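PDB 3JUR: Exo-poly-alpha-D-galacturonosidase from Thermotoga maritima, which probably hydrolyses polygalacturonate, a main component of pectin, most likely releasing galacturonate units from chain ends as an exo-acting polygalacturonase. Local coordinates for residues 141-144 with 150-153. Residues are numbered along the deposited sequence; the frame is centred on the assembly and turned at random.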
loop_
_atom_site.group_PDB
_atom_site.type_symbol
_atom_site.label_atom_id
_atom_site.label_comp_id
_atom_site.label_asym_id
_atom_site.label_seq_id
_atom_site.Cartn_x
_atom_site.Cartn_y
_atom_site.Cartn_z
ATOM N N HIS D 141 -1.626 -30.676 41.967
ATOM C CA HIS D 141 -2.617 -30.010 42.819
ATOM C C HIS D 141 -3.604 -29.134 42.044
ATOM O O HIS D 141 -3.202 -28.234 41.290
ATOM C CB HIS D 141 -1.919 -29.212 43.928
ATOM C CG HIS D 141 -0.970 -30.033 44.748
ATOM N ND1 HIS D 141 0.367 -30.163 44.431
ATOM C CD2 HIS D 141 -1.167 -30.783 45.860
ATOM C CE1 HIS D 141 0.954 -30.947 45.319
ATOM N NE2 HIS D 141 0.047 -31.336 46.197
ATOM N N TRP D 142 -4.895 -29.413 42.238
ATOM C CA TRP D 142 -6.005 -28.734 41.544
ATOM C C TRP D 142 -6.098 -28.977 40.027
ATOM O O TRP D 142 -7.166 -29.337 39.526
ATOM C CB TRP D 142 -6.012 -27.218 41.815
ATOM C CG TRP D 142 -6.127 -26.819 43.265
ATOM C CD1 TRP D 142 -5.174 -26.196 44.014
ATOM C CD2 TRP D 142 -7.261 -26.997 44.127
ATOM N NE1 TRP D 142 -5.636 -25.975 45.287
ATOM C CE2 TRP D 142 -6.916 -26.456 45.386
ATOM C CE3 TRP D 142 -8.532 -27.567 43.961
ATOM C CZ2 TRP D 142 -7.795 -26.463 46.476
ATOM C CZ3 TRP D 142 -9.408 -27.574 45.046
ATOM C CH2 TRP D 142 -9.031 -27.023 46.287
ATOM N N TRP D 143 -4.997 -28.764 39.300
ATOM C CA TRP D 143 -5.021 -28.806 37.826
ATOM C C TRP D 143 -5.435 -30.152 37.210
ATOM O O TRP D 143 -6.123 -30.159 36.184
ATOM C CB TRP D 143 -3.691 -28.329 37.207
ATOM C CG TRP D 143 -3.365 -26.867 37.416
ATOM C CD1 TRP D 143 -4.197 -25.896 37.890
ATOM C CD2 TRP D 143 -2.121 -26.217 37.121
ATOM N NE1 TRP D 143 -3.545 -24.685 37.928
ATOM C CE2 TRP D 143 -2.269 -24.853 37.461
ATOM C CE3 TRP D 143 -0.893 -26.657 36.599
ATOM C CZ2 TRP D 143 -1.235 -23.921 37.301
ATOM C CZ3 TRP D 143 0.139 -25.732 36.445
ATOM C CH2 TRP D 143 -0.043 -24.375 36.793
ATOM N N PRO D 144 -5.022 -31.289 37.815
ATOM C CA PRO D 144 -5.502 -32.569 37.285
ATOM C C PRO D 144 -7.029 -32.668 37.160
ATOM O O PRO D 144 -7.525 -33.432 36.328
ATOM C CB PRO D 144 -4.984 -33.583 38.302
ATOM C CG PRO D 144 -3.740 -32.974 38.811
ATOM C CD PRO D 144 -3.979 -31.489 38.842
ATOM N N ASP D 150 -1.423 -33.087 29.880
ATOM C CA ASP D 150 -0.309 -32.138 30.013
ATOM C C ASP D 150 -0.396 -31.292 31.291
ATOM O O ASP D 150 0.577 -30.631 31.667
ATOM C CB ASP D 150 -0.176 -31.248 28.770
ATOM C CG ASP D 150 -1.487 -31.069 28.037
ATOM O OD1 ASP D 150 -1.960 -32.061 27.439
ATOM O OD2 ASP D 150 -2.041 -29.945 28.051
ATOM N N PHE D 151 -1.551 -31.338 31.960
ATOM C CA PHE D 151 -1.733 -30.655 33.243
ATOM C C PHE D 151 -1.976 -31.609 34.421
ATOM O O PHE D 151 -2.641 -31.258 35.402
ATOM C CB PHE D 151 -2.816 -29.573 33.139
ATOM C CG PHE D 151 -2.424 -28.403 32.263
ATOM C CD1 PHE D 151 -1.375 -27.560 32.631
ATOM C CD2 PHE D 151 -3.094 -28.156 31.070
ATOM C CE1 PHE D 151 -1.004 -26.488 31.829
ATOM C CE2 PHE D 151 -2.736 -27.079 30.256
ATOM C CZ PHE D 151 -1.688 -26.243 30.639
ATOM N N GLY D 152 -1.431 -32.819 34.313
ATOM C CA GLY D 152 -1.369 -33.731 35.447
ATOM C C GLY D 152 -2.437 -34.801 35.550
ATOM O O GLY D 152 -2.291 -35.725 36.349
ATOM N N TRP D 153 -3.509 -34.682 34.763
ATOM C CA TRP D 153 -4.572 -35.692 34.768
ATOM C C TRP D 153 -4.050 -37.027 34.261
ATOM O O TRP D 153 -3.342 -37.086 33.250
ATOM C CB TRP D 153 -5.790 -35.272 33.937
ATOM C CG TRP D 153 -6.952 -36.255 34.050
ATOM C CD1 TRP D 153 -7.827 -36.367 35.093
ATOM C CD2 TRP D 153 -7.341 -37.261 33.096
ATOM N NE1 TRP D 153 -8.736 -37.372 34.850
ATOM C CE2 TRP D 153 -8.464 -37.935 33.632
ATOM C CE3 TRP D 153 -6.855 -37.653 31.841
ATOM C CZ2 TRP D 153 -9.108 -38.978 32.956
ATOM C CZ3 TRP D 153 -7.497 -38.690 31.168
ATOM C CH2 TRP D 153 -8.612 -39.340 31.729
#
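Trp143 and Phe151 form an offset edge-to-face pair, with the edge of Phe151 turned toward the face of the Trp143 six-membered ring. The ring planes stand at 83° and the centroids are 6.0 Å apart. The closest side-chain atoms are Trp143 CE3 and Phe151 CD1, at 4.1 Å. Both residues hold CG beside the backbone N and anti to the carbonyl carbon (chi1 -67° and -68°), which brings the two rings together across the loop. The indole N-H of Trp143 is used on the carbonyl of Ser211, and its side chain also touches Ala137 and Pro236.

At Trp153 the approach is different. The carbonyl O of Pro144 sits at the edge of this indole, near its plane, 3.2 Å from Trp153 CD1. NE1 of Trp153 instead donates to Leu157 O.

Between the two tryptophans, the Pro144 ring lies against the backbone of Gly152, with Pro144 CB 3.9 Å from Gly152 C. The carbonyl O of Phe151 lies 3.4 Å from Pro144 N, which has no hydrogen to give. No hydrogen bond joins the segments; the contact is van der Waals and aromatic packing.

Both belong to the long loop between strand 132-134 and helix 161-173. The contact folds this surface excursion back on itself beside the parallel beta-helix typical of glycosyl hydrolase family 28.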